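Long-range contacts in sulfoquinovosidase (Escherichia coli, PDB 5AEG), which hydrolyses sulfoquinovosyl diacylglyceride sulfolipids and simple sulfoquinovosides such as sulfoquinovosyl glycerol, releasing sulfoquinovose for use as a carbon and sulfur source: residues 475-480 with 619-624; 516-521 with 549-554; 555-560 with 653-658. All coordinates share one frame; numbering follows the deposited sequence. Where two conformers were deposited one is given.

Contact 1 (475-480 with 619-624); sequences VDWSLD and HEEGRS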
loop_
_atom_site.group_PDB
_atom_site.type_symbol
_atom_site.label_atom_id
_atom_site.label_comp_id
_atom_site.label_asym_id
_atom_site.label_seq_id
_atom_site.Cartn_x
_atom_site.Cartn_y
_atom_site.Cartn_z
ATOM N N VAL A 475 0.487 2.249 -18.117
ATOM C CA VAL A 475 1.445 3.152 -18.794
ATOM C C VAL A 475 0.689 4.282 -19.472
ATOM O O VAL A 475 0.812 4.497 -20.680
ATOM C CB VAL A 475 2.387 2.356 -19.739
ATOM C CG1 VAL A 475 3.270 1.427 -18.913
ATOM C CG2 VAL A 475 1.678 1.603 -20.865
ATOM N N ASP A 476 -0.116 5.022 -18.691
ATOM C CA ASP A 476 -0.994 6.068 -19.201
ATOM C C ASP A 476 -0.980 7.211 -18.261
ATOM O O ASP A 476 -0.241 7.193 -17.232
ATOM C CB ASP A 476 -2.412 5.575 -19.614
ATOM C CG ASP A 476 -3.376 5.305 -18.447
ATOM O OD1 ASP A 476 -3.160 5.734 -17.257
ATOM O OD2 ASP A 476 -4.410 4.660 -18.739
ATOM N N TRP A 477 -1.724 8.235 -18.640
ATOM C CA TRP A 477 -1.836 9.486 -17.892
ATOM C C TRP A 477 -3.178 9.593 -17.166
ATOM O O TRP A 477 -3.631 10.715 -16.786
ATOM C CB TRP A 477 -1.686 10.672 -18.873
ATOM C CG TRP A 477 -0.395 10.658 -19.725
ATOM C CD1 TRP A 477 -0.215 10.103 -20.959
ATOM C CD2 TRP A 477 0.873 11.279 -19.381
ATOM N NE1 TRP A 477 1.064 10.314 -21.385
ATOM C CE2 TRP A 477 1.741 11.074 -20.475
ATOM C CE3 TRP A 477 1.314 12.043 -18.288
ATOM C CZ2 TRP A 477 3.066 11.578 -20.516
ATOM C CZ3 TRP A 477 2.633 12.531 -18.300
ATOM C CH2 TRP A 477 3.501 12.308 -19.432
ATOM N N SER A 478 -3.846 8.478 -16.934
ATOM C CA SER A 478 -5.216 8.599 -16.313
ATOM C C SER A 478 -5.099 9.040 -14.872
ATOM O O SER A 478 -4.088 8.723 -14.170
ATOM C CB SER A 478 -5.979 7.293 -16.411
ATOM O OG SER A 478 -5.288 6.255 -15.757
ATOM N N LEU A 479 -6.158 9.637 -14.362
ATOM C CA LEU A 479 -6.247 9.947 -12.945
ATOM C C LEU A 479 -6.351 8.700 -12.094
ATOM O O LEU A 479 -5.691 8.605 -11.046
ATOM C CB LEU A 479 -7.461 10.839 -12.679
ATOM C CG LEU A 479 -7.359 12.268 -13.175
ATOM C CD1 LEU A 479 -8.625 13.069 -12.836
ATOM C CD2 LEU A 479 -6.175 12.908 -12.468
ATOM N N ASP A 480 -7.124 7.713 -12.472
ATOM C CA ASP A 480 -7.407 6.573 -11.591
ATOM C C ASP A 480 -6.425 5.408 -11.694
ATOM O O ASP A 480 -6.402 4.561 -10.806
ATOM C CB ASP A 480 -8.825 6.044 -11.851
ATOM C CG ASP A 480 -9.879 7.096 -11.545
ATOM O OD1 ASP A 480 -10.127 7.326 -10.386
ATOM O OD2 ASP A 480 -10.415 7.693 -12.474
ATOM N N HIS A 619 1.153 15.255 -14.051
ATOM C CA HIS A 619 0.484 13.941 -14.300
ATOM C C HIS A 619 -0.372 13.933 -15.565
ATOM O O HIS A 619 -1.114 12.991 -15.822
ATOM C CB HIS A 619 -0.253 13.446 -13.066
ATOM C CG HIS A 619 -1.377 14.334 -12.624
ATOM N ND1 HIS A 619 -2.550 14.538 -13.341
ATOM C CD2 HIS A 619 -1.493 15.078 -11.509
ATOM C CE1 HIS A 619 -3.329 15.355 -12.663
ATOM N NE2 HIS A 619 -2.705 15.691 -11.554
ATOM N N GLU A 620 -0.193 14.949 -16.415
ATOM C CA GLU A 620 -0.888 15.050 -17.719
ATOM C C GLU A 620 0.120 15.106 -18.865
ATOM O O GLU A 620 1.177 15.708 -18.701
ATOM C CB GLU A 620 -1.780 16.305 -17.771
ATOM C CG GLU A 620 -2.978 16.296 -16.848
ATOM C CD GLU A 620 -3.647 17.632 -16.718
ATOM O OE1 GLU A 620 -3.337 18.601 -17.449
ATOM O OE2 GLU A 620 -4.509 17.724 -15.862
ATOM N N GLU A 621 -0.282 14.569 -20.019
ATOM C CA GLU A 621 0.455 14.538 -21.259
ATOM C C GLU A 621 0.528 15.958 -21.867
ATOM O O GLU A 621 -0.440 16.689 -21.772
ATOM C CB GLU A 621 -0.309 13.609 -22.252
ATOM C CG GLU A 621 0.559 13.040 -23.360
ATOM C CD GLU A 621 -0.168 12.152 -24.361
ATOM O OE1 GLU A 621 -1.283 11.682 -24.123
ATOM O OE2 GLU A 621 0.408 11.932 -25.435
ATOM N N GLY A 622 1.655 16.321 -22.478
ATOM C CA GLY A 622 1.736 17.511 -23.322
ATOM C C GLY A 622 1.737 18.802 -22.557
ATOM O O GLY A 622 1.483 19.840 -23.093
ATOM N N ARG A 623 2.122 18.813 -21.309
ATOM C CA ARG A 623 2.132 20.067 -20.550
ATOM C C ARG A 623 3.450 20.795 -20.681
ATOM O O ARG A 623 4.486 20.159 -20.717
ATOM C CB ARG A 623 1.892 19.810 -19.046
ATOM C CG ARG A 623 0.524 19.232 -18.746
ATOM C CD ARG A 623 -0.676 20.117 -19.156
ATOM N NE ARG A 623 -0.597 21.389 -18.451
ATOM C CZ ARG A 623 -1.358 21.838 -17.468
ATOM N NH1 ARG A 623 -2.387 21.162 -16.980
ATOM N NH2 ARG A 623 -1.083 23.057 -16.963
ATOM N N SER A 624 3.395 22.126 -20.745
ATOM C CA SER A 624 4.582 22.962 -20.660
ATOM C C SER A 624 4.600 23.768 -19.338
ATOM O O SER A 624 5.651 24.351 -18.907
ATOM C CB SER A 624 4.626 23.844 -21.932
ATOM O OG SER A 624 3.650 24.819 -21.814
HETATM O O HOH W 1 -1.640 10.460 -14.514
#
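The indole of Trp477 lies with one face against the backbone and side-chain root of Glu621 and with its edge, near the ring plane, at His619 O. Over that face Glu621 CB makes a CH-pi contact, 3.6 Å from the centroid of the five-membered ring and only 6° off its normal. Glu621 CG comes to 3.4 Å from Trp477 NE1, and the carboxylate of the modelled conformer, one of two, lies almost parallel to the indole. At the benzo side Trp477 CE3 approaches Glu620 C to 3.3 Å. Trp477 CG stands anti to its own carbonyl carbon (chi1 -55°), which turns the indole toward the 619-624 loop, and the same side chain touches Glu519, Leu520 and Arg523 of helix 518-528. The imidazole of His619 meets Leu479 CD2 obliquely, 3.8 Å from His619 CE1, while Trp626 packs edge-to-face with this ring; His619 ND1 is buried without a polar partner. No direct hydrogen bond joins the two loops. Instead, one water donates to Ser478 O (3.0 Å) and His619 O (2.9 Å). Within the 475-480 loop, Asp476 OD1 accepts from Ser478 N and Ser478 OG, both coming from the same face of the carboxylate. The bond to Ser478 N makes this an Asx turn. It lies in the loop after strand 468-469, where the TIM barrel of a family 31 glycosidase meets its C-terminal beta domain.

Contact 2 (516-521 with 549-554); sequences RSKELL and DGDAET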
loop_
_atom_site.group_PDB
_atom_site.type_symbol
_atom_site.label_atom_id
_atom_site.label_comp_id
_atom_site.label_asym_id
_atom_site.label_seq_id
_atom_site.Cartn_x
_atom_site.Cartn_y
_atom_site.Cartn_z
ATOM N N ARG A 516 4.055 2.680 -23.227
ATOM C CA ARG A 516 4.729 3.752 -22.482
ATOM C C ARG A 516 5.528 4.642 -23.411
ATOM O O ARG A 516 6.425 4.149 -24.074
ATOM C CB ARG A 516 5.716 3.190 -21.512
ATOM C CG ARG A 516 6.220 4.230 -20.518
ATOM C CD ARG A 516 7.441 3.728 -19.796
ATOM N NE ARG A 516 7.179 2.607 -18.840
ATOM C CZ ARG A 516 7.869 1.522 -18.745
ATOM N NH1 ARG A 516 8.970 1.327 -19.500
ATOM N NH2 ARG A 516 7.563 0.639 -17.818
ATOM N N SER A 517 5.167 5.904 -23.468
ATOM C CA SER A 517 5.958 6.901 -24.258
ATOM C C SER A 517 7.246 7.295 -23.501
ATOM O O SER A 517 7.415 7.135 -22.241
ATOM C CB SER A 517 5.082 8.117 -24.546
ATOM O OG SER A 517 4.799 8.817 -23.353
ATOM N N LYS A 518 8.170 7.828 -24.287
ATOM C CA LYS A 518 9.301 8.518 -23.700
ATOM C C LYS A 518 8.865 9.625 -22.758
ATOM O O LYS A 518 9.441 9.736 -21.672
ATOM C CB LYS A 518 10.141 9.136 -24.812
ATOM C CG LYS A 518 11.384 9.891 -24.356
ATOM C CD LYS A 518 12.221 10.168 -25.622
ATOM C CE LYS A 518 13.211 11.307 -25.399
ATOM N NZ LYS A 518 13.978 11.560 -26.713
ATOM N N GLU A 519 7.911 10.431 -23.161
ATOM C CA GLU A 519 7.448 11.524 -22.343
ATOM C C GLU A 519 6.943 11.005 -20.977
ATOM O O GLU A 519 7.280 11.585 -19.949
ATOM C CB GLU A 519 6.357 12.319 -23.030
ATOM C CG GLU A 519 5.888 13.538 -22.273
ATOM C CD GLU A 519 4.641 14.148 -22.813
ATOM O OE1 GLU A 519 4.215 13.736 -23.862
ATOM O OE2 GLU A 519 4.103 15.110 -22.209
ATOM N N LEU A 520 6.150 9.927 -20.970
ATOM C CA LEU A 520 5.664 9.332 -19.669
ATOM C C LEU A 520 6.824 8.843 -18.810
ATOM O O LEU A 520 6.869 9.127 -17.614
ATOM C CB LEU A 520 4.605 8.257 -19.936
ATOM C CG LEU A 520 3.991 7.667 -18.658
ATOM C CD1 LEU A 520 3.268 8.787 -17.893
ATOM C CD2 LEU A 520 2.995 6.554 -19.064
ATOM N N LEU A 521 7.802 8.132 -19.398
ATOM C CA LEU A 521 8.915 7.680 -18.668
ATOM C C LEU A 521 9.656 8.844 -17.996
ATOM O O LEU A 521 10.029 8.750 -16.853
ATOM C CB LEU A 521 9.920 6.915 -19.556
ATOM C CG LEU A 521 11.069 6.241 -18.854
ATOM C CD1 LEU A 521 10.567 5.110 -17.910
ATOM C CD2 LEU A 521 12.034 5.606 -19.856
ATOM N N ASP A 549 17.006 3.241 -21.400
ATOM C CA ASP A 549 18.142 3.345 -22.330
ATOM C C ASP A 549 17.683 3.529 -23.753
ATOM O O ASP A 549 18.414 3.199 -24.684
ATOM C CB ASP A 549 19.067 2.141 -22.162
ATOM C CG ASP A 549 18.359 0.785 -22.385
ATOM O OD1 ASP A 549 17.089 0.765 -22.490
ATOM O OD2 ASP A 549 19.102 -0.218 -22.464
ATOM N N GLY A 550 16.471 4.072 -23.953
ATOM C CA GLY A 550 15.879 4.107 -25.306
ATOM C C GLY A 550 16.658 5.007 -26.264
ATOM O O GLY A 550 16.641 4.789 -27.460
ATOM N N ASP A 551 17.307 6.040 -25.738
ATOM C CA ASP A 551 18.118 6.988 -26.579
ATOM C C ASP A 551 18.955 7.850 -25.640
ATOM O O ASP A 551 18.827 7.766 -24.346
ATOM C CB ASP A 551 17.252 7.791 -27.628
ATOM C CG ASP A 551 16.304 8.843 -27.017
ATOM O OD1 ASP A 551 16.368 9.147 -25.785
ATOM O OD2 ASP A 551 15.474 9.390 -27.790
ATOM N N ALA A 552 19.801 8.681 -26.223
ATOM C CA ALA A 552 20.725 9.477 -25.410
ATOM C C ALA A 552 20.002 10.479 -24.544
ATOM O O ALA A 552 20.415 10.694 -23.357
ATOM C CB ALA A 552 21.769 10.215 -26.315
ATOM N N GLU A 553 18.946 11.074 -25.067
ATOM C CA GLU A 553 18.204 12.058 -24.290
ATOM C C GLU A 553 17.579 11.399 -23.027
ATOM O O GLU A 553 17.611 11.971 -21.936
ATOM C CB GLU A 553 17.120 12.677 -25.138
ATOM C CG GLU A 553 16.295 13.733 -24.414
ATOM C CD GLU A 553 15.133 14.297 -25.232
ATOM O OE1 GLU A 553 14.886 13.848 -26.384
ATOM O OE2 GLU A 553 14.479 15.220 -24.700
ATOM N N THR A 554 17.076 10.186 -23.184
ATOM C CA THR A 554 16.516 9.451 -22.047
ATOM C C THR A 554 17.580 9.163 -21.035
ATOM O O THR A 554 17.370 9.377 -19.844
ATOM C CB THR A 554 15.865 8.122 -22.540
ATOM O OG1 THR A 554 14.889 8.434 -23.522
ATOM C CG2 THR A 554 15.256 7.325 -21.349
#
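Lys518 and Thr554 meet where the first turns of helices 518-528 and 552-567 come together, and the lysine side chain runs on past the threonine to two carboxylates. Its CB points toward the 549-554 segment, and with CG anti to the backbone N (chi1 -179°) and the chain extended beyond, the methylenes reach straight across. CG passes Thr554 OG1, and Lys518 CD lies 3.8 Å from the same oxygen, the two side chains crossing at a slant. CE comes beside the carboxylate of Glu553. At the tip, Lys518 NZ donates to the syn lone pair of Asp551 OD2 at 2.8 Å and forms a second salt bridge with Glu553 OE1, whose modelled length of 2.5 Å is unusually short and therefore doubtful in detail. Beside this polar path, Leu521 CD2 touches Thr554 CG2 at 3.9 Å.

Asp551 divides its two oxygens between tasks. While OD2 faces the lysine, Asp551 OD1 caps helix 552-567, accepting from Thr554 N at 2.9 Å, nearly in line with the C-O bond, and from Thr554 OG1 at 2.8 Å from above the carboxylate plane. Thr554 OG1 is in turn hydrogen-bonded to Trp546 NE1. With an alanine at the Asp551 position, the first turn would probably lose its cap at Thr554 N, and Lys518 would lose one of the two carboxylates that meet it across this contact. Ser517 OG caps helix 518-528 likewise, through Leu520 N. Two acids thus face one lysine at paired helix N-termini; the ammonium probably offsets only part of the paired negative charge, while the helix N-terminus is likely to favour Asp551 as an anion.

Contact 3 (555-560 with 653-658); sequences IAHFAR and APIGKP
Arg560 grips Gly656 side-on with two nitrogens, and this, together with His557 against Ile655 and Gly656, forms the close part of the contact. Arg560 NE donates to Gly656 O at 2.9 Å and Arg560 NH2 to the same Gly656 O at 3.0 Å. The oxygen lies within 8° of the guanidinium plane, whereas both donors approach it from one face of the carbonyl, NH2 more steeply than NE. The arginine reaches this far because CG is anti to the backbone N (chi1 170°) and the chain stays extended as far as NE. Beside it, His557 CE1 lies 3.4 Å from Ile655 CG2, and Gly656 CA comes to the ring edge, 3.5 Å from His557 CE1. Gly656 is the third residue of a type II turn from Pro654 to Lys657, closed by Lys657 N donating to Pro654 O at 3.0 Å. With phi at 94°, a CB here would run into the carbonyl oxygen of Ile655 and would press on Arg560 NE.

The outer side is looser. Exposed Lys657 merely brushes the guanidinium, its CG 3.9 Å from Arg560 NH2, and its chain runs on at about a right angle to the arginine. The like charges, Arg560 NH2 and Lys657 NZ, stay 5.4 Å apart; both side chains also touch Trp639.

Helix 552-567 of the barrel domain thereby meets the turn between strands 647-652 and 660-663 of the C-terminal domain. Helix 518-528 packs on both partners: its Asp526 accepts from Gly656 N through OD2 and, weakly, from His557 NE2 through OD1, and Leu522 and Arg523 touch Ile655.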
loop_
_atom_site.group_PDB
_atom_site.type_symbol
_atom_site.label_atom_id
_atom_site.label_comp_id
_atom_site.label_asym_id
_atom_site.label_seq_id
_atom_site.Cartn_x
_atom_site.Cartn_y
_atom_site.Cartn_z
ATOM N N ILE A 555 18.738 8.647 -21.478
ATOM C CA ILE A 555 19.816 8.304 -20.576
ATOM C C ILE A 555 20.324 9.573 -19.834
ATOM O O ILE A 555 20.542 9.546 -18.610
ATOM C CB ILE A 555 21.012 7.579 -21.333
ATOM C CG1 ILE A 555 20.552 6.167 -21.808
ATOM C CG2 ILE A 555 22.182 7.400 -20.411
ATOM C CD1 ILE A 555 21.414 5.552 -22.886
ATOM N N ALA A 556 20.518 10.682 -20.571
ATOM C CA ALA A 556 21.013 11.889 -19.908
ATOM C C ALA A 556 19.966 12.406 -18.875
ATOM O O ALA A 556 20.286 13.079 -17.890
ATOM C CB ALA A 556 21.289 12.992 -20.937
ATOM N N HIS A 557 18.685 12.210 -19.220
ATOM C CA HIS A 557 17.602 12.557 -18.292
ATOM C C HIS A 557 17.692 11.791 -16.994
ATOM O O HIS A 557 17.671 12.415 -15.906
ATOM C CB HIS A 557 16.207 12.430 -18.936
ATOM C CG HIS A 557 15.128 12.934 -18.059
ATOM N ND1 HIS A 557 14.882 14.279 -17.893
ATOM C CD2 HIS A 557 14.336 12.292 -17.161
ATOM C CE1 HIS A 557 13.913 14.427 -17.006
ATOM N NE2 HIS A 557 13.592 13.251 -16.542
ATOM N N PHE A 558 17.840 10.462 -17.051
ATOM C CA PHE A 558 18.158 9.652 -15.879
ATOM C C PHE A 558 19.440 10.134 -15.152
ATOM O O PHE A 558 19.495 10.131 -13.889
ATOM C CB PHE A 558 18.203 8.148 -16.287
ATOM C CG PHE A 558 16.836 7.501 -16.314
ATOM C CD1 PHE A 558 15.955 7.663 -17.391
ATOM C CD2 PHE A 558 16.393 6.865 -15.167
ATOM C CE1 PHE A 558 14.691 7.097 -17.356
ATOM C CE2 PHE A 558 15.149 6.309 -15.131
ATOM C CZ PHE A 558 14.295 6.451 -16.204
ATOM N N ALA A 559 20.488 10.491 -15.923
ATOM C CA ALA A 559 21.729 11.014 -15.290
ATOM C C ALA A 559 21.378 12.290 -14.425
ATOM O O ALA A 559 21.707 12.333 -13.267
ATOM C CB ALA A 559 22.843 11.300 -16.316
ATOM N N ARG A 560 20.625 13.210 -14.984
ATOM C CA ARG A 560 20.257 14.457 -14.293
ATOM C C ARG A 560 19.411 14.191 -13.061
ATOM O O ARG A 560 19.733 14.652 -11.976
ATOM C CB ARG A 560 19.534 15.397 -15.247
ATOM C CG ARG A 560 18.872 16.669 -14.615
ATOM C CD ARG A 560 17.859 17.364 -15.550
ATOM N NE ARG A 560 17.160 18.457 -14.865
ATOM C CZ ARG A 560 17.723 19.623 -14.517
ATOM N NH1 ARG A 560 18.964 19.909 -14.855
ATOM N NH2 ARG A 560 17.042 20.536 -13.837
ATOM N N ALA A 653 7.033 24.191 -16.429
ATOM C CA ALA A 653 7.333 22.851 -15.977
ATOM C C ALA A 653 7.821 21.968 -17.141
ATOM O O ALA A 653 7.142 20.950 -17.526
ATOM C CB ALA A 653 6.078 22.242 -15.291
ATOM N N PRO A 654 8.942 22.349 -17.750
ATOM C CA PRO A 654 9.432 21.396 -18.761
ATOM C C PRO A 654 9.932 20.107 -18.082
ATOM O O PRO A 654 10.246 20.109 -16.857
ATOM C CB PRO A 654 10.590 22.161 -19.417
ATOM C CG PRO A 654 11.099 23.066 -18.344
ATOM C CD PRO A 654 9.899 23.469 -17.516
ATOM N N ILE A 655 10.091 19.044 -18.879
ATOM C CA ILE A 655 10.653 17.788 -18.372
ATOM C C ILE A 655 12.023 18.056 -17.787
ATOM O O ILE A 655 12.842 18.809 -18.350
ATOM C CB ILE A 655 10.682 16.744 -19.510
ATOM C CG1 ILE A 655 9.252 16.243 -19.787
ATOM C CG2 ILE A 655 11.575 15.603 -19.167
ATOM C CD1 ILE A 655 9.081 15.676 -21.149
ATOM N N GLY A 656 12.296 17.525 -16.625
ATOM C CA GLY A 656 13.555 17.729 -15.897
ATOM C C GLY A 656 13.505 18.907 -14.865
ATOM O O GLY A 656 14.428 19.066 -14.047
ATOM N N LYS A 657 12.474 19.737 -14.950
ATOM C CA LYS A 657 12.224 20.853 -13.977
ATOM C C LYS A 657 10.806 20.712 -13.391
ATOM O O LYS A 657 9.926 21.531 -13.631
ATOM C CB LYS A 657 12.426 22.186 -14.690
ATOM C CG LYS A 657 13.852 22.339 -15.119
ATOM C CD LYS A 657 14.153 23.631 -15.860
ATOM C CE LYS A 657 15.597 23.549 -16.327
ATOM N NZ LYS A 657 15.989 24.890 -16.791
ATOM N N PRO A 658 10.603 19.644 -12.602
ATOM C CA PRO A 658 9.259 19.337 -12.075
ATOM C C PRO A 658 8.841 20.437 -11.073
ATOM O O PRO A 658 9.694 21.170 -10.559
ATOM C CB PRO A 658 9.445 18.065 -11.319
ATOM C CG PRO A 658 10.912 17.910 -11.074
ATOM C CD PRO A 658 11.535 18.589 -12.288
#

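Overall arrangement
The contacts cluster on one side of the enzyme, with contact 2 centred about 11 Å from contact 3 and 15 Å from contact 1. Helix 518-528 ties them together: Glu519 OE2 probably accepts from Gly622 N of contact 1, while its CG packs on Ile655 CD1 of contact 3. Contacts 2 and 3 share helix 552-567. Contacts 1 and 3, 16 Å between centres, alternate along the chain and meet at Ser624 O and Ala653 N, 2.8 Å apart. Contact 2 comes nearest the substrate pocket, the Leu521 side chain about 8 Å from that of substrate-binding His537, whose backbone O accepts from Arg516 NH2; the Leu479 side chain of contact 1 is about 12 Å from a calcium ion.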